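Side-chain contacts in putative rubredoxin reductase (Rhodopseudomonas palustris, PDB 3FG2), which is an FAD-dependent ferredoxin reductase that probably passes electrons from NADH through its flavin to the ferredoxin serving the cytochrome P450 CYP199A2: residues V18-Q22 with A23-G27; A174-V177 with M178-V181; I186-Y189 with F190-H194. One frame throughout, in Å; residues are numbered along the deposited sequence.

Interaction 1: residues V18-Q22 with A23-G27; sequences VSLRQ and AKYPG
Arg21 and Gly27 meet because the arginine sets CG anti to its own carbonyl carbon (chi1 -79°) and bends again at the second torsion, carrying the guanidinium past the helix end to the chain beyond it. There NH1 donates to Gly27 O at 2.9 Å, a nearly straight bond lying in the guanidinium plane; NH2 adds only a weak bond to the same oxygen. The turn sets Tyr25 CB 3.9 Å from Leu20 CG, and with CG anti to the backbone N (chi1 -172°) the tyrosine runs on alongside the leucine. Between these groups the backbone closes in a Schellman motif. Lys24, with positive phi, is its C-prime residue: Tyr25 N reaches back to Leu20 O at 3.1 Å and Lys24 N to Arg21 O at 2.6 Å, while Ala23 N keeps a last helical bond to Ser19 O. The lysine chain, bent at two torsions, folds back over the helix end, so that its NZ makes a weak bond to Gln22 O at 3.2 Å. Carbonyls at the C-terminal end of the helix thus gain donors from the turn and a nearby positive charge. The guanidinium has further partners, NE on Gln70 O and NH2 on Ala71 O, just before strand 72-75. The turn links helix 11-22 to strand 29-32 in the FAD-binding, Rossmann-type part of the protein; Leu20 packs on Val4 of strand 4-7, Ile29 of strand 29-32 and Ala304 of helix 293-306, and Tyr25 OH bonds to Asp2 O, just ahead of strand 4-7.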
ATOM      1  N   VAL A  18     -18.761  -6.025   0.578  1.00 29.90           N
ATOM      2  CA  VAL A  18     -19.589  -5.458  -0.470  1.00 30.42           C
ATOM      3  C   VAL A  18     -19.763  -6.398  -1.659  1.00 30.34           C
ATOM      4  O   VAL A  18     -20.888  -6.658  -2.079  1.00 30.32           O
ATOM      5  CB  VAL A  18     -19.007  -4.117  -0.950  1.00 30.45           C
ATOM      6  CG1 VAL A  18     -19.693  -3.668  -2.231  1.00 30.90           C
ATOM      7  CG2 VAL A  18     -19.186  -3.071   0.141  1.00 29.69           C
ATOM      8  N   SER A  19     -18.658  -6.916  -2.191  1.00 30.05           N
ATOM      9  CA  SER A  19     -18.722  -7.814  -3.336  1.00 31.63           C
ATOM     10  C   SER A  19     -19.499  -9.078  -3.014  1.00 33.70           C
ATOM     11  O   SER A  19     -20.107  -9.692  -3.896  1.00 33.38           O
ATOM     12  CB  SER A  19     -17.316  -8.187  -3.803  1.00 31.56           C
ATOM     13  OG  SER A  19     -16.654  -7.059  -4.344  1.00 34.05           O
ATOM     14  N   LEU A  20     -19.472  -9.465  -1.747  1.00 34.01           N
ATOM     15  CA  LEU A  20     -20.178 -10.658  -1.310  1.00 34.77           C
ATOM     16  C   LEU A  20     -21.679 -10.406  -1.483  1.00 35.65           C
ATOM     17  O   LEU A  20     -22.405 -11.245  -2.025  1.00 32.93           O
ATOM     18  CB  LEU A  20     -19.829 -10.937   0.150  1.00 34.13           C
ATOM     19  CG  LEU A  20     -19.662 -12.367   0.674  1.00 34.08           C
ATOM     20  CD1 LEU A  20     -19.072 -13.292  -0.384  1.00 31.07           C
ATOM     21  CD2 LEU A  20     -18.759 -12.302   1.912  1.00 32.48           C
ATOM     22  N   ARG A  21     -22.131  -9.236  -1.040  1.00 36.93           N
ATOM     23  CA  ARG A  21     -23.541  -8.875  -1.158  1.00 38.77           C
ATOM     24  C   ARG A  21     -23.961  -8.695  -2.611  1.00 40.03           C
ATOM     25  O   ARG A  21     -25.007  -9.198  -3.026  1.00 40.15           O
ATOM     26  CB  ARG A  21     -23.846  -7.592  -0.375  1.00 38.43           C
ATOM     27  CG  ARG A  21     -24.008  -7.794   1.131  1.00 37.78           C
ATOM     28  CD  ARG A  21     -24.985  -8.935   1.450  1.00 37.17           C
ATOM     29  NE  ARG A  21     -25.323  -8.989   2.869  1.00 35.27           N
ATOM     30  CZ  ARG A  21     -25.450 -10.114   3.561  1.00 34.71           C
ATOM     31  NH1 ARG A  21     -25.267 -11.281   2.961  1.00 35.89           N
ATOM     32  NH2 ARG A  21     -25.745 -10.075   4.854  1.00 34.39           N
ATOM     33  N   GLN A  22     -23.157  -7.973  -3.383  1.00 40.52           N
ATOM     34  CA  GLN A  22     -23.483  -7.765  -4.788  1.00 42.26           C
ATOM     35  C   GLN A  22     -23.752  -9.103  -5.455  1.00 41.58           C
ATOM     36  O   GLN A  22     -24.644  -9.217  -6.287  1.00 43.17           O
ATOM     37  CB  GLN A  22     -22.342  -7.046  -5.512  1.00 43.45           C
ATOM     38  CG  GLN A  22     -22.215  -5.574  -5.148  1.00 45.75           C
ATOM     39  CD  GLN A  22     -21.086  -4.898  -5.891  1.00 46.63           C
ATOM     40  OE1 GLN A  22     -21.045  -4.909  -7.120  1.00 48.04           O
ATOM     41  NE2 GLN A  22     -20.162  -4.303  -5.150  1.00 47.14           N
ATOM     42  N   ALA A  23     -22.979 -10.116  -5.076  1.00 41.48           N
ATOM     43  CA  ALA A  23     -23.133 -11.453  -5.636  1.00 40.98           C
ATOM     44  C   ALA A  23     -24.281 -12.207  -4.966  1.00 41.08           C
ATOM     45  O   ALA A  23     -24.422 -13.421  -5.130  1.00 41.63           O
ATOM     46  CB  ALA A  23     -21.832 -12.234  -5.488  1.00 40.58           C
ATOM     47  N   LYS A  24     -25.089 -11.482  -4.202  1.00 41.47           N
ATOM     48  CA  LYS A  24     -26.243 -12.062  -3.525  1.00 42.68           C
ATOM     49  C   LYS A  24     -25.946 -13.198  -2.548  1.00 43.80           C
ATOM     50  O   LYS A  24     -26.643 -14.217  -2.547  1.00 43.81           O
ATOM     51  CB  LYS A  24     -27.256 -12.557  -4.560  1.00 43.84           C
ATOM     52  CG  LYS A  24     -28.446 -11.637  -4.810  1.00 45.56           C
ATOM     53  CD  LYS A  24     -28.086 -10.385  -5.599  1.00 47.08           C
ATOM     54  CE  LYS A  24     -27.665  -9.240  -4.695  1.00 48.28           C
ATOM     55  NZ  LYS A  24     -27.485  -7.979  -5.468  1.00 48.82           N
ATOM     56  N   TYR A  25     -24.920 -13.036  -1.716  1.00 43.93           N
ATOM     57  CA  TYR A  25     -24.597 -14.068  -0.731  1.00 42.16           C
ATOM     58  C   TYR A  25     -25.744 -14.077   0.282  1.00 42.21           C
ATOM     59  O   TYR A  25     -26.109 -13.036   0.828  1.00 41.73           O
ATOM     60  CB  TYR A  25     -23.282 -13.750  -0.019  1.00 39.95           C
ATOM     61  CG  TYR A  25     -22.806 -14.877   0.864  1.00 38.52           C
ATOM     62  CD1 TYR A  25     -22.265 -16.038   0.312  1.00 38.89           C
ATOM     63  CD2 TYR A  25     -22.924 -14.800   2.249  1.00 36.46           C
ATOM     64  CE1 TYR A  25     -21.855 -17.097   1.121  1.00 38.38           C
ATOM     65  CE2 TYR A  25     -22.519 -15.851   3.066  1.00 37.42           C
ATOM     66  CZ  TYR A  25     -21.986 -16.996   2.498  1.00 38.06           C
ATOM     67  OH  TYR A  25     -21.583 -18.039   3.306  1.00 39.59           O
ATOM     68  N   PRO A  26     -26.329 -15.252   0.544  1.00 43.01           N
ATOM     69  CA  PRO A  26     -27.442 -15.375   1.492  1.00 43.81           C
ATOM     70  C   PRO A  26     -27.074 -15.319   2.976  1.00 44.37           C
ATOM     71  O   PRO A  26     -27.815 -14.757   3.785  1.00 44.28           O
ATOM     72  CB  PRO A  26     -28.061 -16.713   1.103  1.00 43.85           C
ATOM     73  CG  PRO A  26     -26.856 -17.518   0.735  1.00 44.61           C
ATOM     74  CD  PRO A  26     -26.064 -16.542  -0.120  1.00 44.41           C
ATOM     75  N   GLY A  27     -25.931 -15.903   3.325  1.00 44.47           N
ATOM     76  CA  GLY A  27     -25.494 -15.930   4.710  1.00 42.78           C
ATOM     77  C   GLY A  27     -25.275 -14.589   5.380  1.00 42.76           C
ATOM     78  O   GLY A  27     -25.452 -13.525   4.772  1.00 42.81           O
TER

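Interaction 2: residues A174-V177 with M178-V181; sequences APRV and MARV
Val177 and Met178 are the central pair of a type II beta turn from Arg176 to Ala179, in the loop between strand 167-171 and helix 184-196. Their side chains form the tight side: they run side by side, Val177 CG2 3.9 Å from Met178 CE, and both are buried against Leu155 of helix 152-163, with Phe152 also meeting the methionine. The other side is wetter. There a smaller apolar touch joins the partly exposed Ala174 and Ala179, CB to CB at 3.7 Å. With CG lodged between its backbone N and carbonyl carbon (chi1 68°), the otherwise extended Arg176 chain brings one face of its guanidinium over Ala179 CA, which stands 3.7 Å above the plane and toward its rim. The same group gives NH1 to Val182 O just ahead of helix 184-196 and to Ser187 OG in its first turn, tying the turn to what follows. Water takes the place of a direct bond at two points. One bridges the guanidinium to the turn, accepting from Arg176 NH2 at 2.9 Å and donating to Ala179 O. The second closes the turn itself: it donates to Arg176 O at 3.0 Å and accepts from Ala179 N at 2.6 Å.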
ATOM      1  N   ALA A 174      19.313   3.154   0.493  1.00 19.10           N
ATOM      2  CA  ALA A 174      19.667   2.799  -0.873  1.00 19.31           C
ATOM      3  C   ALA A 174      20.256   4.002  -1.609  1.00 19.78           C
ATOM      4  O   ALA A 174      20.127   5.145  -1.167  1.00 21.07           O
ATOM      5  CB  ALA A 174      18.434   2.294  -1.607  1.00 18.69           C
ATOM      6  N   PRO A 175      20.914   3.759  -2.750  1.00 20.97           N
ATOM      7  CA  PRO A 175      21.516   4.839  -3.537  1.00 21.08           C
ATOM      8  C   PRO A 175      20.513   5.727  -4.290  1.00 21.06           C
ATOM      9  O   PRO A 175      20.899   6.757  -4.849  1.00 22.13           O
ATOM     10  CB  PRO A 175      22.449   4.089  -4.479  1.00 19.97           C
ATOM     11  CG  PRO A 175      21.708   2.804  -4.703  1.00 20.87           C
ATOM     12  CD  PRO A 175      21.263   2.443  -3.314  1.00 20.17           C
ATOM     13  N   ARG A 176      19.239   5.331  -4.301  1.00 19.17           N
ATOM     14  CA  ARG A 176      18.189   6.098  -4.977  1.00 18.85           C
ATOM     15  C   ARG A 176      16.829   5.862  -4.316  1.00 19.73           C
ATOM     16  O   ARG A 176      16.639   4.888  -3.586  1.00 20.02           O
ATOM     17  CB  ARG A 176      18.116   5.721  -6.464  1.00 18.91           C
ATOM     18  CG  ARG A 176      17.632   4.299  -6.736  1.00 18.13           C
ATOM     19  CD  ARG A 176      17.810   3.911  -8.198  1.00 16.75           C
ATOM     20  NE  ARG A 176      17.558   2.487  -8.399  1.00 19.59           N
ATOM     21  CZ  ARG A 176      16.348   1.950  -8.519  1.00 19.74           C
ATOM     22  NH1 ARG A 176      15.271   2.720  -8.465  1.00 22.52           N
ATOM     23  NH2 ARG A 176      16.214   0.640  -8.678  1.00 19.48           N
ATOM     24  N   VAL A 177      15.886   6.761  -4.572  1.00 17.90           N
ATOM     25  CA  VAL A 177      14.559   6.662  -3.982  1.00 19.12           C
ATOM     26  C   VAL A 177      13.680   5.577  -4.600  1.00 20.13           C
ATOM     27  O   VAL A 177      13.862   5.200  -5.749  1.00 20.00           O
ATOM     28  CB  VAL A 177      13.809   8.014  -4.084  1.00 19.91           C
ATOM     29  CG1 VAL A 177      14.598   9.094  -3.360  1.00 17.72           C
ATOM     30  CG2 VAL A 177      13.606   8.398  -5.539  1.00 16.93           C
ATOM     31  N   MET A 178      12.726   5.082  -3.816  1.00 20.37           N
ATOM     32  CA  MET A 178      11.802   4.056  -4.269  1.00 20.43           C
ATOM     33  C   MET A 178      12.510   2.839  -4.868  1.00 20.66           C
ATOM     34  O   MET A 178      11.954   2.151  -5.722  1.00 20.86           O
ATOM     35  CB  MET A 178      10.845   4.661  -5.301  1.00 19.30           C
ATOM     36  CG  MET A 178      10.008   5.832  -4.770  1.00 20.23           C
ATOM     37  SD  MET A 178       8.893   6.526  -6.007  1.00 18.13           S
ATOM     38  CE  MET A 178       9.909   7.779  -6.732  1.00 19.84           C
ATOM     39  N   ALA A 179      13.728   2.567  -4.407  1.00 21.25           N
ATOM     40  CA  ALA A 179      14.536   1.460  -4.921  1.00 21.52           C
ATOM     41  C   ALA A 179      13.846   0.098  -4.917  1.00 23.25           C
ATOM     42  O   ALA A 179      14.166  -0.780  -5.728  1.00 20.91           O
ATOM     43  CB  ALA A 179      15.848   1.376  -4.147  1.00 20.38           C
ATOM     44  N   ARG A 180      12.906  -0.074  -3.998  1.00 25.85           N
ATOM     45  CA  ARG A 180      12.165  -1.322  -3.870  1.00 28.27           C
ATOM     46  C   ARG A 180      11.036  -1.453  -4.894  1.00 29.41           C
ATOM     47  O   ARG A 180      10.554  -2.562  -5.143  1.00 27.90           O
ATOM     48  CB  ARG A 180      11.573  -1.409  -2.456  1.00 31.14           C
ATOM     49  CG  ARG A 180      10.674  -2.608  -2.172  1.00 34.32           C
ATOM     50  CD  ARG A 180      11.467  -3.917  -2.115  1.00 40.46           C
ATOM     51  NE  ARG A 180      11.321  -4.699  -3.340  1.00 43.64           N
ATOM     52  CZ  ARG A 180      10.353  -5.583  -3.561  1.00 45.38           C
ATOM     53  NH1 ARG A 180       9.431  -5.819  -2.637  1.00 47.12           N
ATOM     54  NH2 ARG A 180      10.299  -6.224  -4.717  1.00 46.89           N
ATOM     55  N   VAL A 181      10.630  -0.342  -5.509  1.00 28.66           N
ATOM     56  CA  VAL A 181       9.504  -0.395  -6.435  1.00 29.67           C
ATOM     57  C   VAL A 181       9.582   0.205  -7.844  1.00 29.98           C
ATOM     58  O   VAL A 181       8.711  -0.084  -8.663  1.00 32.21           O
ATOM     59  CB  VAL A 181       8.244   0.193  -5.757  1.00 30.40           C
ATOM     60  CG1 VAL A 181       7.794  -0.711  -4.619  1.00 28.20           C
ATOM     61  CG2 VAL A 181       8.553   1.583  -5.213  1.00 31.09           C
TER
HETATM   62  O   HOH W   1      14.082  -1.203  -8.212  1.00 22.59           O
HETATM   63  O   HOH W   2      14.591   3.269  -2.070  1.00 39.58           O

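Interaction 3: residues I186-Y189 with F190-H194; sequences ISSY and FHDRH
Ile186 and Phe190 stand one helical turn apart on helix 184-196, the helix of the beta-alpha-beta unit between strands 167-171 and 200-202. Ile186 CG2 lies in the plane of the phenylalanine ring at its edge, 3.7 Å from Phe190 CD1, and Ile186 O accepts from Phe190 N. Ser187 O takes His191 N at 2.8 Å. Ser188 O receives Asp192 N, and a water joins the two side chains on the exposed face: it lies 2.9 Å from Ser188 OG and donates to Asp192 OD1. Tyr189 carries the most contact. With CG anti to the backbone N (chi1 174°), its ring presents an edge to the face of Phe190 in a T-shaped pair, CD2 above the ring centre and the planes at 83°. One tyrosine face is covered by Arg193, whose CG makes a CH-pi contact 3.7 Å from the ring centroid. Asp327 binds both polar ends, OD1 to Tyr189 OH and OD2 to Arg193 NE in a salt bridge. Were the ring cut back to an alanine here, the Phe190 face and the Arg193 methylenes would probably lose their aromatic partner, and Asp327 OD1 its hydroxyl. The pairing of Tyr189 and Arg193 on one carboxylate implies that Asp327 is likely to stay ionised, its charge balanced by the guanidinium and eased by the hydroxyl's hydrogen bond.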
ATOM      1  N   ILE A 186      13.007   6.482 -13.020  1.00 19.80           N
ATOM      2  CA  ILE A 186      11.936   7.092 -12.240  1.00 18.92           C
ATOM      3  C   ILE A 186      12.514   7.754 -10.990  1.00 18.21           C
ATOM      4  O   ILE A 186      12.145   8.883 -10.649  1.00 15.92           O
ATOM      5  CB  ILE A 186      10.864   6.051 -11.830  1.00 17.83           C
ATOM      6  CG1 ILE A 186      10.233   5.435 -13.087  1.00 17.73           C
ATOM      7  CG2 ILE A 186       9.788   6.707 -10.980  1.00 16.02           C
ATOM      8  CD1 ILE A 186       9.630   6.455 -14.046  1.00 10.66           C
ATOM      9  N   SER A 187      13.430   7.063 -10.316  1.00 16.88           N
ATOM     10  CA  SER A 187      14.056   7.619  -9.119  1.00 16.98           C
ATOM     11  C   SER A 187      14.732   8.935  -9.464  1.00 18.45           C
ATOM     12  O   SER A 187      14.549   9.942  -8.783  1.00 18.68           O
ATOM     13  CB  SER A 187      15.103   6.662  -8.558  1.00 15.26           C
ATOM     14  OG  SER A 187      14.533   5.405  -8.264  1.00 16.60           O
ATOM     15  N   SER A 188      15.519   8.915 -10.533  1.00 20.55           N
ATOM     16  CA  SER A 188      16.235  10.100 -10.983  1.00 21.84           C
ATOM     17  C   SER A 188      15.288  11.290 -11.172  1.00 21.87           C
ATOM     18  O   SER A 188      15.526  12.369 -10.626  1.00 22.90           O
ATOM     19  CB  SER A 188      16.964   9.791 -12.293  1.00 22.42           C
ATOM     20  OG  SER A 188      17.653  10.928 -12.780  1.00 26.66           O
ATOM     21  N   TYR A 189      14.218  11.090 -11.937  1.00 20.78           N
ATOM     22  CA  TYR A 189      13.248  12.157 -12.191  1.00 20.28           C
ATOM     23  C   TYR A 189      12.724  12.762 -10.891  1.00 20.84           C
ATOM     24  O   TYR A 189      12.718  13.982 -10.711  1.00 21.75           O
ATOM     25  CB  TYR A 189      12.050  11.631 -13.000  1.00 18.26           C
ATOM     26  CG  TYR A 189      10.941  12.656 -13.159  1.00 17.76           C
ATOM     27  CD1 TYR A 189      11.070  13.726 -14.055  1.00 16.23           C
ATOM     28  CD2 TYR A 189       9.792  12.596 -12.369  1.00 17.37           C
ATOM     29  CE1 TYR A 189      10.085  14.716 -14.157  1.00 14.96           C
ATOM     30  CE2 TYR A 189       8.792  13.583 -12.461  1.00 16.53           C
ATOM     31  CZ  TYR A 189       8.949  14.639 -13.357  1.00 17.04           C
ATOM     32  OH  TYR A 189       7.973  15.612 -13.448  1.00 12.76           O
ATOM     33  N   PHE A 190      12.271  11.906  -9.986  1.00 21.04           N
ATOM     34  CA  PHE A 190      11.732  12.383  -8.727  1.00 19.36           C
ATOM     35  C   PHE A 190      12.783  12.972  -7.805  1.00 19.54           C
ATOM     36  O   PHE A 190      12.472  13.824  -6.966  1.00 17.96           O
ATOM     37  CB  PHE A 190      10.940  11.269  -8.042  1.00 16.91           C
ATOM     38  CG  PHE A 190       9.577  11.082  -8.626  1.00 18.08           C
ATOM     39  CD1 PHE A 190       9.302  10.016  -9.473  1.00 15.48           C
ATOM     40  CD2 PHE A 190       8.575  12.024  -8.384  1.00 17.97           C
ATOM     41  CE1 PHE A 190       8.050   9.892 -10.076  1.00 16.42           C
ATOM     42  CE2 PHE A 190       7.315  11.910  -8.983  1.00 16.22           C
ATOM     43  CZ  PHE A 190       7.053  10.845  -9.830  1.00 16.86           C
ATOM     44  N   HIS A 191      14.028  12.531  -7.958  1.00 19.55           N
ATOM     45  CA  HIS A 191      15.091  13.083  -7.142  1.00 20.04           C
ATOM     46  C   HIS A 191      15.262  14.537  -7.568  1.00 19.94           C
ATOM     47  O   HIS A 191      15.423  15.420  -6.732  1.00 20.11           O
ATOM     48  CB  HIS A 191      16.405  12.331  -7.347  1.00 19.63           C
ATOM     49  CG  HIS A 191      17.594  13.061  -6.806  1.00 19.75           C
ATOM     50  ND1 HIS A 191      18.179  14.121  -7.465  1.00 21.70           N
ATOM     51  CD2 HIS A 191      18.264  12.931  -5.638  1.00 19.25           C
ATOM     52  CE1 HIS A 191      19.159  14.612  -6.728  1.00 21.27           C
ATOM     53  NE2 HIS A 191      19.231  13.907  -5.612  1.00 20.90           N
ATOM     54  N   ASP A 192      15.216  14.776  -8.877  1.00 20.48           N
ATOM     55  CA  ASP A 192      15.363  16.126  -9.411  1.00 22.62           C
ATOM     56  C   ASP A 192      14.198  17.020  -8.969  1.00 24.19           C
ATOM     57  O   ASP A 192      14.407  18.115  -8.442  1.00 24.85           O
ATOM     58  CB  ASP A 192      15.429  16.104 -10.948  1.00 20.67           C
ATOM     59  CG  ASP A 192      16.733  15.514 -11.484  1.00 21.26           C
ATOM     60  OD1 ASP A 192      17.728  15.438 -10.731  1.00 24.00           O
ATOM     61  OD2 ASP A 192      16.770  15.142 -12.676  1.00 20.25           O
ATOM     62  N   ARG A 193      12.974  16.550  -9.185  1.00 23.48           N
ATOM     63  CA  ARG A 193      11.786  17.306  -8.815  1.00 23.46           C
ATOM     64  C   ARG A 193      11.784  17.711  -7.347  1.00 23.78           C
ATOM     65  O   ARG A 193      11.561  18.879  -7.020  1.00 22.38           O
ATOM     66  CB  ARG A 193      10.535  16.490  -9.125  1.00 23.76           C
ATOM     67  CG  ARG A 193      10.366  16.219 -10.612  1.00 29.21           C
ATOM     68  CD  ARG A 193      10.051  17.508 -11.357  1.00 29.47           C
ATOM     69  NE  ARG A 193       8.677  17.942 -11.111  1.00 32.36           N
ATOM     70  CZ  ARG A 193       8.268  19.207 -11.151  1.00 33.50           C
ATOM     71  NH1 ARG A 193       9.127  20.180 -11.421  1.00 33.23           N
ATOM     72  NH2 ARG A 193       6.995  19.498 -10.929  1.00 35.02           N
ATOM     73  N   HIS A 194      12.030  16.747  -6.464  1.00 23.22           N
ATOM     74  CA  HIS A 194      12.043  17.027  -5.033  1.00 22.64           C
ATOM     75  C   HIS A 194      13.185  17.948  -4.639  1.00 22.27           C
ATOM     76  O   HIS A 194      12.993  18.880  -3.858  1.00 22.50           O
ATOM     77  CB  HIS A 194      12.104  15.721  -4.242  1.00 22.03           C
ATOM     78  CG  HIS A 194      10.824  14.949  -4.280  1.00 19.34           C
ATOM     79  ND1 HIS A 194       9.604  15.532  -4.016  1.00 19.28           N
ATOM     80  CD2 HIS A 194      10.571  13.647  -4.547  1.00 18.97           C
ATOM     81  CE1 HIS A 194       8.654  14.620  -4.119  1.00 21.15           C
ATOM     82  NE2 HIS A 194       9.215  13.468  -4.440  1.00 21.59           N
TER
HETATM   83  O   HOH W   3      18.951  12.929 -11.056  1.00 34.81           O

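How the interactions relate
The three contacts follow one another along the chain, all in its pyridine nucleotide-disulphide oxidoreductase part. Interaction 1 lies apart, its centre about 41 Å from that of interaction 2 and about 44 Å from that of interaction 3, on the opposite side of the chain's centre; it belongs with the parallel sheet containing strands 4-7 and 29-32. Interactions 2 and 3 are neighbours, centres about 11 Å apart, on the connection from strand 167-171 through helix 184-196 to strand 200-202 in the second parallel sheet. They touch directly: Ser187 OG lies 2.6 Å from Val177 O, a probable hydrogen bond, and Met178 CE packs on Phe190 CD1. Loop and helix therefore pack as one unit, while interaction 3 also reaches the C-terminal antiparallel sheet.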